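Local coordinates for protein acyl-CoA dehydrogenase (Slackia heliotrinireducens, PDB 4RM7) that belongs to the acyl-CoA dehydrogenase family, with helical N- and C-terminal domains and a middle beta domain, and forms an assembly of four chains, at residues Arg10-Leu15 / Asn55-Ile60; Tyr68-Gln73 / Arg307-Gly312; Val144-Asp149 / Asp175-Asp180; Thr150-Gly155 / Phe217-Val222. All blocks are in the same frame, centred on the assembly; numbering follows the deposited sequence.

Contact 1 (Arg10-Leu15 / Asn55-Ile60)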
loop_
_atom_site.group_PDB
_atom_site.type_symbol
_atom_site.label_atom_id
_atom_site.label_comp_id
_atom_site.label_asym_id
_atom_site.label_seq_id
_atom_site.Cartn_x
_atom_site.Cartn_y
_atom_site.Cartn_z
ATOM N N ARG A 10 -35.918 -11.799 -9.069
ATOM C CA ARG A 10 -36.311 -13.161 -8.689
ATOM C C ARG A 10 -35.683 -14.208 -9.592
ATOM O O ARG A 10 -35.235 -15.252 -9.113
ATOM C CB ARG A 10 -37.816 -13.357 -8.750
ATOM C CG ARG A 10 -38.547 -12.806 -7.595
ATOM C CD ARG A 10 -39.004 -13.852 -6.604
ATOM N NE ARG A 10 -39.572 -13.114 -5.490
ATOM C CZ ARG A 10 -40.854 -12.796 -5.389
ATOM N NH1 ARG A 10 -41.274 -12.090 -4.348
ATOM N NH2 ARG A 10 -41.716 -13.207 -6.311
ATOM N N ASP A 11 -35.691 -13.938 -10.901
ATOM C CA ASP A 11 -35.135 -14.865 -11.885
ATOM C C ASP A 11 -33.654 -15.104 -11.618
ATOM O O ASP A 11 -33.217 -16.247 -11.551
ATOM C CB ASP A 11 -35.345 -14.351 -13.312
ATOM C CG ASP A 11 -36.799 -14.427 -13.752
ATOM O OD1 ASP A 11 -37.517 -15.340 -13.298
ATOM O OD2 ASP A 11 -37.228 -13.569 -14.551
ATOM N N GLU A 12 -32.899 -14.023 -11.437
ATOM C CA GLU A 12 -31.489 -14.123 -11.089
ATOM C C GLU A 12 -31.277 -14.890 -9.775
ATOM O O GLU A 12 -30.367 -15.721 -9.665
ATOM C CB GLU A 12 -30.876 -12.725 -11.012
ATOM C CG GLU A 12 -30.704 -12.077 -12.406
ATOM C CD GLU A 12 -30.546 -10.552 -12.360
ATOM O OE1 GLU A 12 -30.744 -9.949 -11.283
ATOM O OE2 GLU A 12 -30.227 -9.948 -13.410
ATOM N N GLN A 13 -32.127 -14.641 -8.786
ATOM C CA GLN A 13 -31.998 -15.342 -7.521
ATOM C C GLN A 13 -32.287 -16.837 -7.657
ATOM O O GLN A 13 -31.639 -17.660 -7.004
ATOM C CB GLN A 13 -32.924 -14.726 -6.478
ATOM C CG GLN A 13 -32.456 -13.391 -5.960
ATOM C CD GLN A 13 -33.544 -12.627 -5.228
ATOM O OE1 GLN A 13 -34.620 -13.163 -4.940
ATOM N NE2 GLN A 13 -33.274 -11.359 -4.931
ATOM N N ARG A 14 -33.259 -17.196 -8.491
ATOM C CA ARG A 14 -33.571 -18.612 -8.675
ATOM C C ARG A 14 -32.392 -19.338 -9.334
ATOM O O ARG A 14 -32.063 -20.473 -8.961
ATOM C CB ARG A 14 -34.839 -18.803 -9.508
ATOM C CG ARG A 14 -36.113 -18.649 -8.731
ATOM C CD ARG A 14 -37.288 -19.263 -9.474
ATOM N NE ARG A 14 -38.501 -19.299 -8.646
ATOM C CZ ARG A 14 -39.451 -18.372 -8.671
ATOM N NH1 ARG A 14 -39.333 -17.317 -9.469
ATOM N NH2 ARG A 14 -40.516 -18.491 -7.892
ATOM N N LEU A 15 -31.772 -18.668 -10.305
ATOM C CA LEU A 15 -30.576 -19.179 -10.968
ATOM C C LEU A 15 -29.509 -19.537 -9.934
ATOM O O LEU A 15 -28.957 -20.649 -9.937
ATOM C CB LEU A 15 -30.036 -18.148 -11.963
ATOM C CG LEU A 15 -28.684 -18.421 -12.624
ATOM C CD1 LEU A 15 -28.761 -19.622 -13.537
ATOM C CD2 LEU A 15 -28.213 -17.191 -13.404
ATOM N N ASN A 55 -32.680 -21.573 -15.560
ATOM C CA ASN A 55 -33.805 -20.676 -15.393
ATOM C C ASN A 55 -33.970 -19.756 -16.571
ATOM O O ASN A 55 -34.318 -18.604 -16.420
ATOM C CB ASN A 55 -33.645 -19.859 -14.121
ATOM C CG ASN A 55 -34.956 -19.332 -13.601
ATOM O OD1 ASN A 55 -35.994 -19.953 -13.769
ATOM N ND2 ASN A 55 -34.912 -18.189 -12.954
ATOM N N GLY A 56 -33.695 -20.282 -17.749
ATOM C CA GLY A 56 -34.005 -19.611 -18.988
ATOM C C GLY A 56 -32.978 -18.598 -19.407
ATOM O O GLY A 56 -33.106 -17.977 -20.442
ATOM N N PHE A 57 -31.946 -18.436 -18.606
ATOM C CA PHE A 57 -30.860 -17.568 -18.984
ATOM C C PHE A 57 -30.016 -18.219 -20.050
ATOM O O PHE A 57 -29.950 -19.429 -20.130
ATOM C CB PHE A 57 -30.029 -17.207 -17.779
ATOM C CG PHE A 57 -30.666 -16.184 -16.913
ATOM C CD1 PHE A 57 -30.648 -14.863 -17.273
ATOM C CD2 PHE A 57 -31.302 -16.547 -15.756
ATOM C CE1 PHE A 57 -31.244 -13.913 -16.487
ATOM C CE2 PHE A 57 -31.902 -15.605 -14.964
ATOM C CZ PHE A 57 -31.874 -14.283 -15.330
ATOM N N GLY A 58 -29.380 -17.410 -20.876
ATOM C CA GLY A 58 -28.452 -17.916 -21.861
ATOM C C GLY A 58 -27.063 -18.096 -21.275
ATOM O O GLY A 58 -26.198 -17.229 -21.448
ATOM N N VAL A 59 -26.846 -19.214 -20.579
ATOM C CA VAL A 59 -25.550 -19.479 -19.956
ATOM C C VAL A 59 -24.636 -20.341 -20.838
ATOM O O VAL A 59 -23.464 -20.011 -21.040
ATOM C CB VAL A 59 -25.726 -20.149 -18.577
ATOM C CG1 VAL A 59 -24.384 -20.579 -18.021
ATOM C CG2 VAL A 59 -26.390 -19.190 -17.624
ATOM N N ILE A 60 -25.162 -21.447 -21.351
ATOM C CA ILE A 60 -24.426 -22.233 -22.336
ATOM C C ILE A 60 -25.063 -22.152 -23.733
ATOM O O ILE A 60 -24.657 -22.865 -24.638
ATOM C CB ILE A 60 -24.307 -23.725 -21.920
ATOM C CG1 ILE A 60 -25.672 -24.384 -21.826
ATOM C CG2 ILE A 60 -23.585 -23.868 -20.596
ATOM C CD1 ILE A 60 -25.573 -25.878 -21.629
#
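In the N-terminal helical domain, N55 and F57 of the loop between helices 43-50 and 70-84 meet D11 and its neighbours in the first turns of helix 10-26. N55 makes the one hydrogen bond between the segments, ND2 to D11 O at 2.9 Å. The oxygen sits close to the plane of the N55 amide, but the bond is bent (137° at the hydrogen) and the donor is tilted 21° from the carbonyl plane. D11 O also takes the helical bond from L15 N at 3.1 Å, so two donors grip it. With CG of N55 swung away from its backbone N (chi1 -157°), the amide spans the gap to the helix, and ND2 comes to 3.5 Å from R14 CB.

F57 lies beside this bond. Its ring presents an edge to D11 O, F57 CE2 being 3.7 Å from that oxygen, while F57 CZ touches E12 CG at 3.8 Å. The stem of E12 crosses the ring at about a right angle, and its OE1 bonds S9 N just ahead of the helix. L15 comes in obliquely, CD2 to F57 CD2 at 3.9 Å. Behind, A72 of helix 70-84 touches both L15 and F57. It is a surface contact of the N-terminal helical domain of the acyl-CoA dehydrogenase fold, where a connecting loop is tied to a helix through an asparagine amide and packed by an aromatic ring.

Contact 2 (Tyr68-Gln73 / Arg307-Gly312)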
loop_
_atom_site.group_PDB
_atom_site.type_symbol
_atom_site.label_atom_id
_atom_site.label_comp_id
_atom_site.label_asym_id
_atom_site.label_seq_id
_atom_site.Cartn_x
_atom_site.Cartn_y
_atom_site.Cartn_z
ATOM N N TYR A 68 -24.833 -14.366 -25.386
ATOM C CA TYR A 68 -25.077 -14.987 -24.098
ATOM C C TYR A 68 -25.538 -13.929 -23.076
ATOM O O TYR A 68 -25.478 -12.720 -23.331
ATOM C CB TYR A 68 -23.824 -15.709 -23.619
ATOM C CG TYR A 68 -23.467 -16.877 -24.504
ATOM C CD1 TYR A 68 -23.969 -18.148 -24.240
ATOM C CD2 TYR A 68 -22.655 -16.712 -25.626
ATOM C CE1 TYR A 68 -23.662 -19.220 -25.056
ATOM C CE2 TYR A 68 -22.343 -17.785 -26.448
ATOM C CZ TYR A 68 -22.856 -19.032 -26.157
ATOM O OH TYR A 68 -22.562 -20.106 -26.956
ATOM N N ASP A 69 -26.025 -14.388 -21.930
ATOM C CA ASP A 69 -26.394 -13.486 -20.851
ATOM C C ASP A 69 -25.234 -13.428 -19.852
ATOM O O ASP A 69 -25.124 -14.281 -18.955
ATOM C CB ASP A 69 -27.680 -13.949 -20.166
ATOM C CG ASP A 69 -28.902 -13.899 -21.090
ATOM O OD1 ASP A 69 -28.956 -13.028 -21.996
ATOM O OD2 ASP A 69 -29.824 -14.732 -20.903
ATOM N N LEU A 70 -24.375 -12.422 -20.017
ATOM C CA LEU A 70 -23.094 -12.360 -19.301
ATOM C C LEU A 70 -23.220 -12.225 -17.769
ATOM O O LEU A 70 -22.496 -12.889 -17.032
ATOM C CB LEU A 70 -22.247 -11.207 -19.847
ATOM C CG LEU A 70 -20.788 -11.211 -19.396
ATOM C CD1 LEU A 70 -20.102 -12.500 -19.749
ATOM C CD2 LEU A 70 -20.051 -10.097 -20.041
ATOM N N PHE A 71 -24.124 -11.373 -17.295
ATOM C CA PHE A 71 -24.345 -11.247 -15.862
ATOM C C PHE A 71 -24.735 -12.600 -15.278
ATOM O O PHE A 71 -24.232 -12.988 -14.225
ATOM C CB PHE A 71 -25.421 -10.210 -15.552
ATOM C CG PHE A 71 -25.636 -9.980 -14.083
ATOM C CD1 PHE A 71 -24.561 -9.702 -13.245
ATOM C CD2 PHE A 71 -26.907 -10.035 -13.529
ATOM C CE1 PHE A 71 -24.751 -9.484 -11.867
ATOM C CE2 PHE A 71 -27.111 -9.825 -12.144
ATOM C CZ PHE A 71 -26.031 -9.543 -11.319
ATOM N N ALA A 72 -25.609 -13.328 -15.974
ATOM C CA ALA A 72 -26.003 -14.664 -15.522
ATOM C C ALA A 72 -24.806 -15.606 -15.441
ATOM O O ALA A 72 -24.631 -16.323 -14.450
ATOM C CB ALA A 72 -27.068 -15.249 -16.438
ATOM N N GLN A 73 -23.994 -15.602 -16.493
ATOM C CA GLN A 73 -22.779 -16.395 -16.526
ATOM C C GLN A 73 -21.856 -16.069 -15.350
ATOM O O GLN A 73 -21.259 -16.960 -14.746
ATOM C CB GLN A 73 -22.050 -16.170 -17.844
ATOM C CG GLN A 73 -22.658 -16.910 -19.017
ATOM C CD GLN A 73 -21.980 -16.536 -20.329
ATOM O OE1 GLN A 73 -21.532 -15.390 -20.505
ATOM N NE2 GLN A 73 -21.888 -17.498 -21.251
ATOM N N ARG A 307 -23.152 -6.258 -16.578
ATOM C CA ARG A 307 -24.470 -5.716 -16.871
ATOM C C ARG A 307 -24.402 -4.748 -18.059
ATOM O O ARG A 307 -25.355 -4.660 -18.831
ATOM C CB ARG A 307 -25.080 -5.044 -15.629
ATOM C CG ARG A 307 -25.589 -6.026 -14.563
ATOM C CD ARG A 307 -26.251 -5.305 -13.372
ATOM N NE ARG A 307 -27.303 -6.078 -12.704
ATOM C CZ ARG A 307 -27.485 -6.108 -11.372
ATOM N NH1 ARG A 307 -26.688 -5.419 -10.551
ATOM N NH2 ARG A 307 -28.468 -6.831 -10.841
ATOM N N GLU A 308 -23.277 -4.053 -18.224
ATOM C CA GLU A 308 -23.055 -3.218 -19.421
ATOM C C GLU A 308 -23.215 -4.005 -20.715
ATOM O O GLU A 308 -23.895 -3.561 -21.631
ATOM C CB GLU A 308 -21.662 -2.590 -19.419
ATOM C CG GLU A 308 -21.582 -1.203 -18.840
ATOM C CD GLU A 308 -20.173 -0.624 -18.928
ATOM O OE1 GLU A 308 -19.255 -1.337 -19.378
ATOM O OE2 GLU A 308 -19.983 0.556 -18.566
ATOM N N TYR A 309 -22.573 -5.164 -20.803
ATOM C CA TYR A 309 -22.720 -5.983 -21.995
ATOM C C TYR A 309 -24.178 -6.271 -22.264
ATOM O O TYR A 309 -24.649 -6.132 -23.381
ATOM C CB TYR A 309 -21.978 -7.301 -21.862
ATOM C CG TYR A 309 -20.538 -7.259 -22.276
ATOM C CD1 TYR A 309 -20.169 -7.298 -23.622
ATOM C CD2 TYR A 309 -19.536 -7.200 -21.315
ATOM C CE1 TYR A 309 -18.834 -7.269 -23.986
ATOM C CE2 TYR A 309 -18.198 -7.197 -21.665
ATOM C CZ TYR A 309 -17.853 -7.229 -22.992
ATOM O OH TYR A 309 -16.523 -7.207 -23.305
ATOM N N ASP A 310 -24.895 -6.663 -21.225
ATOM C CA ASP A 310 -26.250 -7.140 -21.415
ATOM C C ASP A 310 -27.166 -5.991 -21.831
ATOM O O ASP A 310 -28.182 -6.218 -22.471
ATOM C CB ASP A 310 -26.763 -7.830 -20.148
ATOM C CG ASP A 310 -25.980 -9.113 -19.801
ATOM O OD1 ASP A 310 -25.313 -9.706 -20.681
ATOM O OD2 ASP A 310 -26.048 -9.543 -18.634
ATOM N N ARG A 311 -26.790 -4.760 -21.485
ATOM C CA ARG A 311 -27.494 -3.577 -21.980
ATOM C C ARG A 311 -27.101 -3.189 -23.406
ATOM O O ARG A 311 -27.729 -2.328 -23.997
ATOM C CB ARG A 311 -27.227 -2.357 -21.104
ATOM C CG ARG A 311 -27.833 -2.371 -19.757
ATOM C CD ARG A 311 -27.749 -0.981 -19.133
ATOM N NE ARG A 311 -26.403 -0.489 -18.805
ATOM C CZ ARG A 311 -25.763 -0.760 -17.666
ATOM N NH1 ARG A 311 -26.316 -1.563 -16.759
ATOM N NH2 ARG A 311 -24.562 -0.246 -17.441
ATOM N N GLY A 312 -26.035 -3.775 -23.933
ATOM C CA GLY A 312 -25.506 -3.361 -25.225
ATOM C C GLY A 312 -24.702 -2.071 -25.158
ATOM O O GLY A 312 -24.616 -1.339 -26.134
HETATM O O HOH W 1 -27.738 -11.920 -17.796
#
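With CG of F71 anti to N (chi1 -177°) and the R307 chain extended from CG to NE, ring and guanidinium run side by side, pointing the same way. Their planes are 31° apart. R307 CG sits over the ring face, 4.2 Å from the F71 centroid, as a CH-pi contact; further out R307 CZ, also 4.2 Å from the centroid of the F71 ring, makes an off-centre cation-pi contact.

D310 turns its CG to the side of its own backbone N and lays the carboxylate against the first turn of helix 70-84. D310 OD1 accepts from L70 N at 2.9 Å on its syn lone pair; D310 OD2 is met by F71 N at 3.0 Å, also from the syn side. A water carries the pattern on, donating to D310 OD2 and accepting from A72 N at 3.1 Å. D69, at the N-cap position, makes no capping bond with its side chain, which pairs with R63 and G58 N. The helix start probably favours a charged D310.

L70 CD2 meets the Y309 ring obliquely. The C-terminal end of helix 282-311, finished by a Schellman motif at G312, thus abuts the start of helix 70-84, with Y244 and F248 of helix 234-270 against L70 and E12 of helix 10-26 against F71.

Contact 3 (Val144-Asp149 / Asp175-Asp180)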
loop_
_atom_site.group_PDB
_atom_site.type_symbol
_atom_site.label_atom_id
_atom_site.label_comp_id
_atom_site.label_asym_id
_atom_site.label_seq_id
_atom_site.Cartn_x
_atom_site.Cartn_y
_atom_site.Cartn_z
ATOM N N VAL A 144 0.967 -20.286 -41.512
ATOM C CA VAL A 144 0.682 -21.392 -42.398
ATOM C C VAL A 144 1.201 -20.999 -43.761
ATOM O O VAL A 144 0.913 -19.924 -44.248
ATOM C CB VAL A 144 -0.808 -21.715 -42.477
ATOM C CG1 VAL A 144 -1.062 -22.730 -43.568
ATOM C CG2 VAL A 144 -1.287 -22.265 -41.157
ATOM N N THR A 145 1.979 -21.872 -44.370
ATOM C CA THR A 145 2.580 -21.570 -45.647
ATOM C C THR A 145 2.433 -22.749 -46.570
ATOM O O THR A 145 2.197 -23.861 -46.133
ATOM C CB THR A 145 4.062 -21.234 -45.507
ATOM O OG1 THR A 145 4.769 -22.401 -45.099
ATOM C CG2 THR A 145 4.259 -20.172 -44.475
ATOM N N ARG A 146 2.542 -22.486 -47.862
ATOM C CA ARG A 146 2.482 -23.534 -48.861
ATOM C C ARG A 146 3.893 -23.940 -49.206
ATOM O O ARG A 146 4.771 -23.097 -49.326
ATOM C CB ARG A 146 1.761 -23.048 -50.115
ATOM C CG ARG A 146 1.022 -24.152 -50.852
ATOM C CD ARG A 146 0.436 -23.670 -52.165
ATOM N NE ARG A 146 -0.926 -23.177 -52.017
ATOM C CZ ARG A 146 -1.237 -21.893 -51.938
ATOM N NH1 ARG A 146 -2.501 -21.524 -51.803
ATOM N NH2 ARG A 146 -0.282 -20.979 -51.989
ATOM N N GLU A 147 4.129 -25.235 -49.330
ATOM C CA GLU A 147 5.442 -25.691 -49.729
ATOM C C GLU A 147 5.427 -25.962 -51.217
ATOM O O GLU A 147 6.050 -25.252 -52.004
ATOM C CB GLU A 147 5.781 -26.973 -48.992
ATOM C CG GLU A 147 6.041 -26.767 -47.514
ATOM C CD GLU A 147 7.203 -27.586 -47.010
ATOM O OE1 GLU A 147 7.100 -28.825 -47.026
ATOM O OE2 GLU A 147 8.211 -26.986 -46.601
ATOM N N GLY A 148 4.680 -26.980 -51.604
ATOM C CA GLY A 148 4.399 -27.200 -52.998
ATOM C C GLY A 148 2.919 -27.396 -53.146
ATOM O O GLY A 148 2.174 -26.476 -53.437
ATOM N N ASP A 149 2.504 -28.622 -52.897
ATOM C CA ASP A 149 1.120 -29.030 -53.003
ATOM C C ASP A 149 0.517 -29.146 -51.618
ATOM O O ASP A 149 -0.540 -29.739 -51.438
ATOM C CB ASP A 149 1.033 -30.368 -53.727
ATOM C CG ASP A 149 -0.388 -30.772 -54.038
ATOM O OD1 ASP A 149 -0.913 -30.358 -55.095
ATOM O OD2 ASP A 149 -0.978 -31.510 -53.224
ATOM N N ASP A 175 -2.187 -16.831 -42.077
ATOM C CA ASP A 175 -2.227 -17.605 -43.306
ATOM C C ASP A 175 -1.500 -16.833 -44.401
ATOM O O ASP A 175 -1.818 -15.677 -44.669
ATOM C CB ASP A 175 -3.665 -17.903 -43.711
ATOM C CG ASP A 175 -3.757 -18.677 -45.001
ATOM O OD1 ASP A 175 -2.713 -19.103 -45.530
ATOM O OD2 ASP A 175 -4.883 -18.873 -45.486
ATOM N N LYS A 176 -0.514 -17.480 -45.017
ATOM C CA LYS A 176 0.287 -16.861 -46.066
ATOM C C LYS A 176 0.102 -17.552 -47.415
ATOM O O LYS A 176 0.806 -17.240 -48.374
ATOM C CB LYS A 176 1.768 -16.888 -45.695
ATOM C CG LYS A 176 2.167 -15.964 -44.580
ATOM C CD LYS A 176 3.448 -15.242 -44.954
ATOM C CE LYS A 176 4.142 -14.676 -43.735
ATOM N NZ LYS A 176 4.570 -15.779 -42.839
ATOM N N THR A 177 -0.836 -18.494 -47.481
ATOM C CA THR A 177 -1.032 -19.299 -48.679
ATOM C C THR A 177 -1.775 -18.539 -49.771
ATOM O O THR A 177 -1.876 -19.008 -50.904
ATOM C CB THR A 177 -1.801 -20.587 -48.367
ATOM O OG1 THR A 177 -3.122 -20.258 -47.923
ATOM C CG2 THR A 177 -1.085 -21.385 -47.281
ATOM N N GLY A 178 -2.305 -17.371 -49.424
ATOM C CA GLY A 178 -2.895 -16.494 -50.414
ATOM C C GLY A 178 -1.801 -15.769 -51.170
ATOM O O GLY A 178 -0.688 -15.607 -50.668
ATOM N N ASP A 179 -2.110 -15.338 -52.384
ATOM C CA ASP A 179 -1.136 -14.613 -53.189
ATOM C C ASP A 179 -0.978 -13.178 -52.682
ATOM O O ASP A 179 -1.893 -12.360 -52.805
ATOM C CB ASP A 179 -1.556 -14.639 -54.653
ATOM C CG ASP A 179 -1.895 -16.038 -55.126
ATOM O OD1 ASP A 179 -3.063 -16.449 -54.961
ATOM O OD2 ASP A 179 -0.994 -16.730 -55.649
ATOM N N ASP A 180 0.192 -12.896 -52.108
ATOM C CA ASP A 180 0.481 -11.620 -51.450
ATOM C C ASP A 180 -0.489 -11.368 -50.294
ATOM O O ASP A 180 -0.496 -12.102 -49.299
ATOM C CB ASP A 180 0.439 -10.464 -52.457
#
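R146 reaches across to T177 end-on, with both terminal nitrogens on one backbone oxygen: NH1 to T177 O at 2.7 Å and NH2 to T177 O at 2.8 Å. Both bonds are bent (133°), and the oxygen stands somewhat out of the guanidinium plane. A bend at chi3 (-91°) turns the group so that one face also receives T177 CB, which is 3.6 Å from R146 NH1. T177 CG2 packs against V144 CG1 at 3.9 Å and touches the backbone where T145 joins R146.

The backbone link is K176 N to V144 O at 2.9 Å, nearly in line with the carbonyl bond. It belongs to the parallel bridge of V144 with D175, where strands 143-146 and 168-175 run side by side.

One shell further out, D175 sets the position of T177. D175 OD1 takes two bonds, from T177 N at 2.8 Å, arriving above the carboxylate plane, and from T177 OG1 at 2.7 Å on the syn lone pair. The T177 hydroxyl is placed for this by chi1 of 64°. D175 OD2 is held in turn by a salt bridge to R227, and L151 of strand 151-161 touches T177. The D175 OD1 to T177 N bond makes an Asx turn, which the T177 hydroxyl supplements, at the end of strand 168-175 in the middle beta domain, where the chain passes into the loop before strand 184-191.

Contact 4 (Thr150-Gly155 / Phe217-Val222)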
loop_
_atom_site.group_PDB
_atom_site.type_symbol
_atom_site.label_atom_id
_atom_site.label_comp_id
_atom_site.label_asym_id
_atom_site.label_seq_id
_atom_site.Cartn_x
_atom_site.Cartn_y
_atom_site.Cartn_z
ATOM N N THR A 150 1.224 -28.609 -50.632
ATOM C CA THR A 150 0.860 -28.788 -49.241
ATOM C C THR A 150 0.799 -27.481 -48.485
ATOM O O THR A 150 1.443 -26.506 -48.850
ATOM C CB THR A 150 1.907 -29.644 -48.536
ATOM O OG1 THR A 150 3.206 -29.193 -48.929
ATOM C CG2 THR A 150 1.741 -31.088 -48.920
ATOM N N LEU A 151 0.013 -27.488 -47.416
ATOM C CA LEU A 151 -0.068 -26.378 -46.487
ATOM C C LEU A 151 0.619 -26.794 -45.201
ATOM O O LEU A 151 0.311 -27.830 -44.633
ATOM C CB LEU A 151 -1.525 -26.049 -46.200
ATOM C CG LEU A 151 -2.353 -25.577 -47.386
ATOM C CD1 LEU A 151 -3.752 -25.186 -46.955
ATOM C CD2 LEU A 151 -1.657 -24.416 -48.065
ATOM N N VAL A 152 1.565 -25.989 -44.751
ATOM C CA VAL A 152 2.368 -26.349 -43.601
ATOM C C VAL A 152 2.361 -25.300 -42.488
ATOM O O VAL A 152 2.574 -24.126 -42.734
ATOM C CB VAL A 152 3.805 -26.628 -44.043
ATOM C CG1 VAL A 152 4.493 -25.335 -44.433
ATOM C CG2 VAL A 152 4.566 -27.351 -42.956
HETATM N N MSE A 153 2.142 -25.747 -41.258
HETATM C CA MSE A 153 2.015 -24.840 -40.128
HETATM C C MSE A 153 3.235 -24.888 -39.203
HETATM O O MSE A 153 3.724 -25.966 -38.858
HETATM C CB MSE A 153 0.747 -25.158 -39.339
HETATM C CG MSE A 153 0.567 -24.286 -38.096
HETATM SE SE MSE A 153 -0.989 -24.760 -36.985
HETATM C CE MSE A 153 -2.416 -23.959 -38.048
ATOM N N ASN A 154 3.715 -23.705 -38.815
ATOM C CA ASN A 154 4.863 -23.571 -37.925
ATOM C C ASN A 154 4.635 -22.464 -36.918
ATOM O O ASN A 154 4.261 -21.348 -37.279
ATOM C CB ASN A 154 6.142 -23.292 -38.707
ATOM C CG ASN A 154 6.673 -24.518 -39.412
ATOM O OD1 ASN A 154 7.218 -25.434 -38.776
ATOM N ND2 ASN A 154 6.529 -24.546 -40.739
ATOM N N GLY A 155 4.864 -22.784 -35.651
ATOM C CA GLY A 155 4.629 -21.853 -34.569
ATOM C C GLY A 155 4.634 -22.568 -33.234
ATOM O O GLY A 155 4.750 -23.790 -33.174
ATOM N N PHE A 217 4.240 -26.545 -33.076
ATOM C CA PHE A 217 3.886 -27.086 -34.373
ATOM C C PHE A 217 5.126 -27.044 -35.275
ATOM O O PHE A 217 5.617 -25.968 -35.639
ATOM C CB PHE A 217 2.722 -26.301 -34.971
ATOM C CG PHE A 217 1.493 -26.303 -34.108
ATOM C CD1 PHE A 217 0.439 -27.172 -34.378
ATOM C CD2 PHE A 217 1.390 -25.438 -33.013
ATOM C CE1 PHE A 217 -0.698 -27.186 -33.569
ATOM C CE2 PHE A 217 0.256 -25.444 -32.194
ATOM C CZ PHE A 217 -0.792 -26.324 -32.469
ATOM N N ASP A 218 5.648 -28.225 -35.592
ATOM C CA ASP A 218 6.848 -28.356 -36.417
ATOM C C ASP A 218 6.481 -28.928 -37.783
ATOM O O ASP A 218 6.277 -30.135 -37.912
ATOM C CB ASP A 218 7.890 -29.245 -35.715
ATOM C CG ASP A 218 9.058 -29.614 -36.616
ATOM O OD1 ASP A 218 9.447 -28.792 -37.477
ATOM O OD2 ASP A 218 9.592 -30.735 -36.461
ATOM N N ASN A 219 6.414 -28.053 -38.788
ATOM C CA ASN A 219 5.940 -28.391 -40.140
ATOM C C ASN A 219 4.736 -29.319 -40.157
ATOM O O ASN A 219 4.824 -30.431 -40.644
ATOM C CB ASN A 219 7.058 -29.022 -40.976
ATOM C CG ASN A 219 8.144 -28.034 -41.334
ATOM O OD1 ASN A 219 7.862 -26.949 -41.829
ATOM N ND2 ASN A 219 9.397 -28.398 -41.066
ATOM N N VAL A 220 3.615 -28.871 -39.613
ATOM C CA VAL A 220 2.437 -29.721 -39.577
ATOM C C VAL A 220 1.571 -29.512 -40.808
ATOM O O VAL A 220 1.183 -28.388 -41.121
ATOM C CB VAL A 220 1.614 -29.467 -38.318
ATOM C CG1 VAL A 220 0.382 -30.353 -38.321
ATOM C CG2 VAL A 220 2.466 -29.732 -37.096
ATOM N N GLU A 221 1.297 -30.601 -41.519
ATOM C CA GLU A 221 0.430 -30.552 -42.690
ATOM C C GLU A 221 -1.004 -30.279 -42.276
ATOM O O GLU A 221 -1.607 -31.055 -41.528
ATOM C CB GLU A 221 0.485 -31.858 -43.471
ATOM C CG GLU A 221 1.857 -32.218 -43.978
ATOM C CD GLU A 221 1.812 -32.949 -45.305
ATOM O OE1 GLU A 221 0.701 -33.267 -45.801
ATOM O OE2 GLU A 221 2.902 -33.188 -45.856
ATOM N N VAL A 222 -1.555 -29.178 -42.766
ATOM C CA VAL A 222 -2.935 -28.852 -42.452
ATOM C C VAL A 222 -3.783 -28.874 -43.718
ATOM O O VAL A 222 -3.364 -28.391 -44.767
ATOM C CB VAL A 222 -3.041 -27.478 -41.736
ATOM C CG1 VAL A 222 -2.346 -27.543 -40.381
ATOM C CG2 VAL A 222 -2.446 -26.364 -42.583
#
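The F217 ring carries the selenium of M153, modelled as selenomethionine, over one face, with M153 SE 4.2 Å from the F217 centroid and 26° off the ring normal; G155 O lies at the ring's edge, near its plane. This Met-aromatic contact sits in the antiparallel pairing of strands 151-161 and 212-221 in the middle beta domain. M153 extends from CB to SE alongside F217, pointing the same way, with V171 of strand 168-175 touching both.

The other flat groups are two amides, N154 and N219, their planes almost perpendicular (89°). N154 OD1 accepts from N219 N at 2.7 Å, and N154 ND2 donates to N219 OD1 at 3.0 Å; each donor stands above the plane of the carbonyl it meets. The pair holds the corner at N219, where a beta bulge shifts the register by one. Before it, G155 pairs with F217, F217 N to G155 O at 2.8 Å. After it, M153 and V220 exchange two bonds, M153 N to V220 O at 2.8 Å and V220 N to M153 O at 3.0 Å. V152 and E221 form a non-hydrogen-bonded pair. Last in the ladder, V222 N bonds L151 O at 3.0 Å, and V222 CG2 rests on L151 CB at 3.7 Å.

Contacts 1 and 2 touch, with centres 12 Å apart, and share the loop leading into helix 70-84, where V59 O meets Q73 NE2. Contact 1 is the surface one, inside the N-terminal domain; contact 2 is partly buried and joins that domain to the C-terminal helices. Both work through side chains on backbone groups of helix starts. Contacts 3 and 4, centres 11 Å apart, are partly buried neighbours in one sheet, joined by T145 O to V152 N; their centres lie 39 to 47 Å from those of contacts 1 and 2. Contact 4 is mostly backbone ladder, whereas contact 3 has one ladder bond and otherwise relies on the R146 guanidinium gripping a backbone oxygen, plus some apolar packing.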